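Local coordinates for protein aspartokinase 1, chloroplastic (Arabidopsis thaliana, PDB 2CDQ) that catalyses the ATP-dependent phosphorylation of L-aspartate to 4-phospho-L-aspartate, the first step in making lysine, threonine, methionine and isoleucine, at residues 64-69 with 149-154; 39-44 with 102-107. All coordinates share one frame; numbering follows the deposited sequence.

Interaction 1: residues 64-69 with 149-154. With LYS (lysine), chain D.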
ATOM      1  N   SER A  64       2.764 -19.808 -30.314  1.00 56.25           N
ATOM      2  CA  SER A  64       3.944 -19.661 -29.473  1.00 56.79           C
ATOM      3  C   SER A  64       5.063 -20.564 -30.003  1.00 56.85           C
ATOM      4  O   SER A  64       4.882 -21.244 -31.012  1.00 57.01           O
ATOM      5  CB  SER A  64       3.600 -20.039 -28.037  1.00 56.80           C
ATOM      6  OG  SER A  64       2.668 -19.124 -27.490  1.00 58.16           O
ATOM      7  N   ALA A  65       6.212 -20.568 -29.332  1.00 56.88           N
ATOM      8  CA  ALA A  65       7.293 -21.492 -29.665  1.00 57.14           C
ATOM      9  C   ALA A  65       6.933 -22.887 -29.164  1.00 57.49           C
ATOM     10  O   ALA A  65       6.078 -23.024 -28.290  1.00 57.68           O
ATOM     11  CB  ALA A  65       8.585 -21.027 -29.045  1.00 56.94           C
ATOM     12  N   MET A  66       7.575 -23.917 -29.713  1.00 57.97           N
ATOM     13  CA  MET A  66       7.313 -25.307 -29.302  1.00 58.33           C
ATOM     14  C   MET A  66       7.673 -25.526 -27.838  1.00 58.62           C
ATOM     15  O   MET A  66       8.836 -25.410 -27.447  1.00 58.71           O
ATOM     16  CB  MET A  66       8.057 -26.309 -30.194  1.00 58.46           C
ATOM     17  CG  MET A  66       7.602 -26.314 -31.650  1.00 58.40           C
ATOM     18  SD  MET A  66       8.211 -27.736 -32.572  1.00 59.71           S
ATOM     19  CE  MET A  66       7.177 -29.049 -31.917  1.00 58.42           C
ATOM     20  N   GLY A  67       6.653 -25.836 -27.044  1.00 58.94           N
ATOM     21  CA  GLY A  67       6.736 -25.905 -25.585  1.00 59.45           C
ATOM     22  C   GLY A  67       8.104 -25.919 -24.951  1.00 59.84           C
ATOM     23  O   GLY A  67       8.840 -26.905 -25.040  1.00 59.95           O
ATOM     24  N   LYS A  68       8.435 -24.815 -24.301  1.00 60.36           N
ATOM     25  CA  LYS A  68       9.684 -24.686 -23.535  1.00 61.32           C
ATOM     26  C   LYS A  68      10.943 -24.388 -24.367  1.00 61.50           C
ATOM     27  O   LYS A  68      12.043 -24.292 -23.802  1.00 61.69           O
ATOM     28  CB  LYS A  68       9.913 -25.891 -22.603  1.00 61.22           C
ATOM     29  CG  LYS A  68       9.029 -25.894 -21.379  1.00 62.82           C
ATOM     30  CD  LYS A  68       9.373 -27.062 -20.468  1.00 66.70           C
ATOM     31  CE  LYS A  68       8.160 -27.523 -19.649  1.00 71.56           C
ATOM     32  NZ  LYS A  68       7.562 -26.420 -18.824  1.00 74.00           N
ATOM     33  N   THR A  69      10.801 -24.231 -25.683  1.00 61.46           N
ATOM     34  CA  THR A  69      11.952 -23.824 -26.488  1.00 61.64           C
ATOM     35  C   THR A  69      12.332 -22.378 -26.188  1.00 61.46           C
ATOM     36  O   THR A  69      13.514 -22.055 -26.143  1.00 61.53           O
ATOM     37  CB  THR A  69      11.772 -24.052 -28.010  1.00 61.77           C
ATOM     38  OG1 THR A  69      10.505 -23.545 -28.438  1.00 62.77           O
ATOM     39  CG2 THR A  69      11.833 -25.523 -28.333  1.00 61.64           C
ATOM     40  N   CYS A 149       9.670 -18.460 -34.834  1.00 59.99           N
ATOM     41  CA  CYS A 149      10.038 -18.556 -36.242  1.00 59.88           C
ATOM     42  C   CYS A 149      10.101 -20.004 -36.706  1.00 59.56           C
ATOM     43  O   CYS A 149       9.663 -20.323 -37.812  1.00 59.67           O
ATOM     44  CB  CYS A 149      11.358 -17.845 -36.510  1.00 59.95           C
ATOM     45  SG  CYS A 149      11.189 -16.061 -36.452  1.00 60.91           S
ATOM     46  N   LEU A 150      10.643 -20.872 -35.853  1.00 59.03           N
ATOM     47  CA  LEU A 150      10.652 -22.299 -36.114  1.00 58.40           C
ATOM     48  C   LEU A 150       9.232 -22.839 -36.024  1.00 58.51           C
ATOM     49  O   LEU A 150       8.718 -23.442 -36.970  1.00 58.52           O
ATOM     50  CB  LEU A 150      11.549 -23.010 -35.114  1.00 57.90           C
ATOM     51  CG  LEU A 150      13.050 -22.860 -35.312  1.00 57.59           C
ATOM     52  CD1 LEU A 150      13.760 -23.233 -34.028  1.00 57.76           C
ATOM     53  CD2 LEU A 150      13.539 -23.720 -36.458  1.00 57.67           C
ATOM     54  N   SER A 151       8.603 -22.589 -34.880  1.00 58.56           N
ATOM     55  CA  SER A 151       7.270 -23.079 -34.568  1.00 58.61           C
ATOM     56  C   SER A 151       6.273 -22.884 -35.709  1.00 58.43           C
ATOM     57  O   SER A 151       5.711 -23.854 -36.219  1.00 58.49           O
ATOM     58  CB  SER A 151       6.768 -22.388 -33.308  1.00 58.64           C
ATOM     59  OG  SER A 151       5.455 -22.807 -33.001  1.00 60.22           O
ATOM     60  N   THR A 152       6.061 -21.630 -36.103  1.00 58.25           N
ATOM     61  CA  THR A 152       5.117 -21.302 -37.172  1.00 57.93           C
ATOM     62  C   THR A 152       5.432 -21.992 -38.503  1.00 57.91           C
ATOM     63  O   THR A 152       4.521 -22.501 -39.159  1.00 58.04           O
ATOM     64  CB  THR A 152       4.999 -19.777 -37.401  1.00 57.94           C
ATOM     65  OG1 THR A 152       6.303 -19.176 -37.398  1.00 57.24           O
ATOM     66  CG2 THR A 152       4.148 -19.152 -36.316  1.00 57.79           C
ATOM     67  N   ARG A 153       6.713 -22.013 -38.882  1.00 57.61           N
ATOM     68  CA  ARG A 153       7.154 -22.600 -40.159  1.00 57.25           C
ATOM     69  C   ARG A 153       6.904 -24.108 -40.263  1.00 57.00           C
ATOM     70  O   ARG A 153       6.510 -24.605 -41.321  1.00 56.92           O
ATOM     71  CB  ARG A 153       8.622 -22.277 -40.435  1.00 57.17           C
ATOM     72  CG  ARG A 153       8.824 -20.918 -41.069  1.00 57.36           C
ATOM     73  CD  ARG A 153      10.297 -20.554 -41.198  1.00 57.52           C
ATOM     74  NE  ARG A 153      10.464 -19.225 -41.781  1.00 58.06           N
ATOM     75  CZ  ARG A 153      10.303 -18.081 -41.118  1.00 59.39           C
ATOM     76  NH1 ARG A 153       9.974 -18.076 -39.833  1.00 60.42           N
ATOM     77  NH2 ARG A 153      10.476 -16.928 -41.744  1.00 60.25           N
ATOM     78  N   ILE A 154       7.138 -24.824 -39.167  1.00 56.73           N
ATOM     79  CA  ILE A 154       6.824 -26.245 -39.100  1.00 56.42           C
ATOM     80  C   ILE A 154       5.322 -26.440 -39.305  1.00 56.77           C
ATOM     81  O   ILE A 154       4.902 -27.197 -40.185  1.00 56.85           O
ATOM     82  CB  ILE A 154       7.297 -26.881 -37.770  1.00 56.08           C
ATOM     83  CG1 ILE A 154       8.821 -27.000 -37.761  1.00 55.90           C
ATOM     84  CG2 ILE A 154       6.675 -28.245 -37.573  1.00 55.05           C
ATOM     85  CD1 ILE A 154       9.434 -27.299 -36.408  1.00 55.88           C
TER
HETATM   86  N   LYS D 601       6.470 -18.305 -27.029  0.60 57.49           N
HETATM   87  CA  LYS D 601       6.613 -18.562 -25.566  0.60 57.63           C
HETATM   88  C   LYS D 601       5.754 -19.755 -25.105  0.60 57.67           C
HETATM   89  O   LYS D 601       5.897 -20.860 -25.635  0.60 57.63           O
HETATM   90  CB  LYS D 601       6.306 -17.288 -24.768  0.60 57.62           C
HETATM   91  CG  LYS D 601       5.056 -16.536 -25.226  0.60 57.82           C
HETATM   92  CD  LYS D 601       4.665 -15.456 -24.234  0.60 58.36           C
HETATM   93  CE  LYS D 601       4.108 -16.047 -22.944  0.60 58.59           C
HETATM   94  NZ  LYS D 601       3.747 -14.980 -21.972  0.60 58.59           N
HETATM   95  OXT LYS D 601       4.906 -19.678 -24.210  0.60 57.64           O
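Ala65 and Ser151 bring the two backbones closest, their CA atoms 5.2 Å apart, where the non-helical segment 64-69 runs past one face of helix 137-161. The single direct hydrogen bond across the contact is next to this point: Ser151 OG donates to Ser64 O at 2.6 Å, within the carbonyl plane and nearly in line with the C=O bond (158°). The serine reaches it because OG stands anti to its own backbone N (chi1 178°). A small residue suits this place, since Ser151 CB must also lie against Ala65 CA, 3.8 Å away. Farther along the helix, flexible Met66 bends at chi3 and crosses Ile154 at about a right angle, SD to CD1 4.0 Å, an apolar contact in a buried layer. Beyond Met66 the loop folds back in a distorted type II-like turn, with Lys68 in the positive-phi position. Met66 O accepts from both Thr69 N (2.9 Å) and Thr69 OG1 (2.7 Å), which approach from the same face of the carbonyl plane and hold Thr69 at the start of helix 69-80. On the other side of the loop a bound lysine comes near, its N 3.2 Å from Ala65 N; the ligand is hydrogen-bonded to Glu148, a substrate-binding residue just before 149-154. Ser64, whose OG bonds to Ser233 OG, is probably an ATP-site residue as well. A loop leaving the C-terminal end of parallel strand 59-63 and packed on a helix lines the lysine pocket and probably part of the active site, as in the amino acid kinase fold.

Interaction 2: residues 39-44 with 102-107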
ATOM      1  N   ALA A  39       3.824 -28.480 -28.455  1.00 55.21           N
ATOM      2  CA  ALA A  39       5.056 -29.001 -27.847  1.00 55.34           C
ATOM      3  C   ALA A  39       5.722 -30.111 -28.659  1.00 55.42           C
ATOM      4  O   ALA A  39       6.910 -30.389 -28.476  1.00 55.61           O
ATOM      5  CB  ALA A  39       4.785 -29.479 -26.428  1.00 55.22           C
ATOM      6  N   SER A  40       4.947 -30.746 -29.540  1.00 55.37           N
ATOM      7  CA  SER A  40       5.433 -31.851 -30.373  1.00 55.11           C
ATOM      8  C   SER A  40       4.603 -31.999 -31.648  1.00 55.18           C
ATOM      9  O   SER A  40       3.517 -31.419 -31.771  1.00 55.03           O
ATOM     10  CB  SER A  40       5.417 -33.169 -29.589  1.00 54.89           C
ATOM     11  OG  SER A  40       4.093 -33.644 -29.414  1.00 54.56           O
ATOM     12  N   ALA A  41       5.120 -32.783 -32.591  1.00 55.27           N
ATOM     13  CA  ALA A  41       4.384 -33.142 -33.799  1.00 55.58           C
ATOM     14  C   ALA A  41       2.992 -33.695 -33.473  1.00 55.86           C
ATOM     15  O   ALA A  41       2.014 -33.383 -34.156  1.00 55.72           O
ATOM     16  CB  ALA A  41       5.176 -34.145 -34.620  1.00 55.45           C
ATOM     17  N   GLU A  42       2.907 -34.503 -32.420  1.00 56.37           N
ATOM     18  CA  GLU A  42       1.641 -35.109 -32.028  1.00 57.00           C
ATOM     19  C   GLU A  42       0.630 -34.065 -31.548  1.00 57.18           C
ATOM     20  O   GLU A  42      -0.535 -34.092 -31.952  1.00 57.29           O
ATOM     21  CB  GLU A  42       1.859 -36.194 -30.969  1.00 57.10           C
ATOM     22  CG  GLU A  42       0.636 -37.067 -30.703  1.00 57.94           C
ATOM     23  CD  GLU A  42       0.223 -37.921 -31.894  1.00 59.06           C
ATOM     24  OE1 GLU A  42       1.084 -38.234 -32.749  1.00 59.51           O
ATOM     25  OE2 GLU A  42      -0.970 -38.287 -31.968  1.00 59.47           O
ATOM     26  N   ARG A  43       1.077 -33.140 -30.702  1.00 57.24           N
ATOM     27  CA  ARG A  43       0.196 -32.085 -30.218  1.00 57.32           C
ATOM     28  C   ARG A  43      -0.194 -31.145 -31.353  1.00 57.42           C
ATOM     29  O   ARG A  43      -1.328 -30.673 -31.404  1.00 57.46           O
ATOM     30  CB  ARG A  43       0.834 -31.324 -29.056  1.00 57.33           C
ATOM     31  CG  ARG A  43       0.892 -32.120 -27.756  1.00 57.52           C
ATOM     32  CD  ARG A  43      -0.421 -32.068 -26.997  1.00 58.41           C
ATOM     33  NE  ARG A  43      -0.433 -30.982 -26.021  1.00 59.54           N
ATOM     34  CZ  ARG A  43      -1.516 -30.518 -25.404  1.00 59.73           C
ATOM     35  NH1 ARG A  43      -2.713 -31.030 -25.650  1.00 59.79           N
ATOM     36  NH2 ARG A  43      -1.399 -29.528 -24.536  1.00 60.34           N
ATOM     37  N   MET A  44       0.741 -30.896 -32.267  1.00 57.58           N
ATOM     38  CA  MET A  44       0.465 -30.101 -33.461  1.00 57.70           C
ATOM     39  C   MET A  44      -0.674 -30.724 -34.260  1.00 58.10           C
ATOM     40  O   MET A  44      -1.538 -30.016 -34.771  1.00 58.05           O
ATOM     41  CB  MET A  44       1.718 -29.962 -34.332  1.00 57.44           C
ATOM     42  CG  MET A  44       2.687 -28.890 -33.869  1.00 57.17           C
ATOM     43  SD  MET A  44       3.966 -28.519 -35.089  1.00 57.13           S
ATOM     44  CE  MET A  44       4.883 -27.226 -34.269  1.00 55.37           C
ATOM     45  N   ILE A 102      14.223 -30.995 -35.519  1.00 58.31           N
ATOM     46  CA  ILE A 102      14.616 -31.987 -36.524  1.00 58.47           C
ATOM     47  C   ILE A 102      13.666 -33.193 -36.491  1.00 58.72           C
ATOM     48  O   ILE A 102      13.201 -33.649 -37.538  1.00 58.85           O
ATOM     49  CB  ILE A 102      16.103 -32.416 -36.363  1.00 58.40           C
ATOM     50  CG1 ILE A 102      17.031 -31.307 -36.882  1.00 57.77           C
ATOM     51  CG2 ILE A 102      16.378 -33.733 -37.088  1.00 58.24           C
ATOM     52  CD1 ILE A 102      18.481 -31.425 -36.439  1.00 56.48           C
ATOM     53  N   ARG A 103      13.360 -33.673 -35.286  1.00 58.90           N
ATOM     54  CA  ARG A 103      12.463 -34.818 -35.094  1.00 59.26           C
ATOM     55  C   ARG A 103      10.999 -34.509 -35.450  1.00 59.21           C
ATOM     56  O   ARG A 103      10.299 -35.366 -35.992  1.00 59.14           O
ATOM     57  CB  ARG A 103      12.569 -35.337 -33.653  1.00 59.38           C
ATOM     58  CG  ARG A 103      11.940 -36.706 -33.412  1.00 60.16           C
ATOM     59  CD  ARG A 103      12.345 -37.308 -32.061  1.00 61.51           C
ATOM     60  NE  ARG A 103      12.214 -36.361 -30.952  1.00 63.00           N
ATOM     61  CZ  ARG A 103      11.067 -36.021 -30.371  1.00 63.68           C
ATOM     62  NH1 ARG A 103       9.918 -36.543 -30.782  1.00 64.42           N
ATOM     63  NH2 ARG A 103      11.067 -35.147 -29.371  1.00 63.93           N
ATOM     64  N   THR A 104      10.548 -33.295 -35.138  1.00 59.12           N
ATOM     65  CA  THR A 104       9.183 -32.860 -35.447  1.00 59.01           C
ATOM     66  C   THR A 104       8.958 -32.806 -36.959  1.00 59.28           C
ATOM     67  O   THR A 104       7.905 -33.206 -37.462  1.00 59.05           O
ATOM     68  CB  THR A 104       8.879 -31.477 -34.818  1.00 58.99           C
ATOM     69  OG1 THR A 104       9.116 -31.534 -33.408  1.00 58.09           O
ATOM     70  CG2 THR A 104       7.427 -31.057 -35.065  1.00 58.62           C
ATOM     71  N   VAL A 105       9.960 -32.296 -37.668  1.00 59.68           N
ATOM     72  CA  VAL A 105       9.973 -32.283 -39.124  1.00 60.17           C
ATOM     73  C   VAL A 105       9.879 -33.716 -39.674  1.00 60.71           C
ATOM     74  O   VAL A 105       9.107 -33.990 -40.604  1.00 60.67           O
ATOM     75  CB  VAL A 105      11.245 -31.562 -39.631  1.00 59.99           C
ATOM     76  CG1 VAL A 105      11.590 -31.964 -41.057  1.00 59.72           C
ATOM     77  CG2 VAL A 105      11.071 -30.062 -39.517  1.00 60.05           C
ATOM     78  N   LYS A 106      10.658 -34.618 -39.077  1.00 61.31           N
ATOM     79  CA  LYS A 106      10.686 -36.027 -39.458  1.00 61.95           C
ATOM     80  C   LYS A 106       9.279 -36.620 -39.394  1.00 62.23           C
ATOM     81  O   LYS A 106       8.805 -37.209 -40.360  1.00 62.25           O
ATOM     82  CB  LYS A 106      11.634 -36.809 -38.532  1.00 62.05           C
ATOM     83  CG  LYS A 106      12.191 -38.116 -39.107  1.00 62.21           C
ATOM     84  CD  LYS A 106      12.057 -39.292 -38.118  1.00 63.25           C
ATOM     85  CE  LYS A 106      12.809 -39.080 -36.790  1.00 63.54           C
ATOM     86  NZ  LYS A 106      12.232 -39.913 -35.678  1.00 62.62           N
ATOM     87  N   GLU A 107       8.616 -36.436 -38.257  1.00 62.70           N
ATOM     88  CA  GLU A 107       7.311 -37.035 -38.010  1.00 63.32           C
ATOM     89  C   GLU A 107       6.186 -36.403 -38.821  1.00 63.35           C
ATOM     90  O   GLU A 107       5.270 -37.092 -39.261  1.00 63.54           O
ATOM     91  CB  GLU A 107       6.963 -36.989 -36.525  1.00 63.37           C
ATOM     92  CG  GLU A 107       5.607 -37.588 -36.223  1.00 65.22           C
ATOM     93  CD  GLU A 107       5.286 -37.634 -34.748  1.00 68.37           C
ATOM     94  OE1 GLU A 107       4.094 -37.857 -34.429  1.00 69.42           O
ATOM     95  OE2 GLU A 107       6.209 -37.448 -33.917  1.00 69.16           O
TER
HETATM   96  O   HOH W   1       7.715 -33.731 -32.319  1.00 33.29           O
HETATM   97  O   HOH W   2       5.167 -36.027 -31.632  1.00 54.22           O
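Thr104 OG1 is gripped twice: it donates to Leu100 O one turn earlier in its own helix and accepts a bond of 2.8 Å from water 1. That water in turn accepts from Ala41 N, also at 2.8 Å, and joins the C-terminal part of helix 92-108 to the N-terminus of helix 41-53. The N-cap there is Ser40, whose OG takes a weak bond from Arg43 N. A second water repeats the bridge, accepting from Glu42 N and donating to Glu107 OE2 (2.9 Å). First-turn amides lack helical acceptors, so the waters serve them, and Glu107 near this N-terminus would probably be favoured by the helix dipole. Glu107 gets there fully extended, with CG anti to the backbone N (chi1 179°), its whole length lying beside the methyl of Ala41. Alanine suits the spot, its small CB packing 3.5 Å from Glu107 CD and 3.8 Å from Thr104 CG2. The same Thr104 methyl meets Met44 SD on the buried side. At the solvent edge Glu107 also has a long, weak ion pair with Lys45, which probably eases its repulsion with Glu42; Glu42 OE1 and Glu107 OE1 stand 3.5 Å apart, their carboxylate planes turned by 31°.

Both contacts lie in the amino acid kinase domain, with centres about 10 Å apart, and their segments alternate along the chain: 39-44, 64-69, 102-107, then 149-154. Interaction 1 is the inner one, beside the bound lysine; interaction 2 lies farther out, the side chain of Met44 being about 11 Å from that ligand. They meet directly through two methionines, Met66 CE reaching Thr104 OG1 at 3.5 Å and Met44 SD touching Ile154 CG2 at 3.7 Å. A shared, largely apolar packing layer results, so the loop at the lysine pocket packs, through Met66, against helices 92-108 and 137-161 and the segment leading into 41-53.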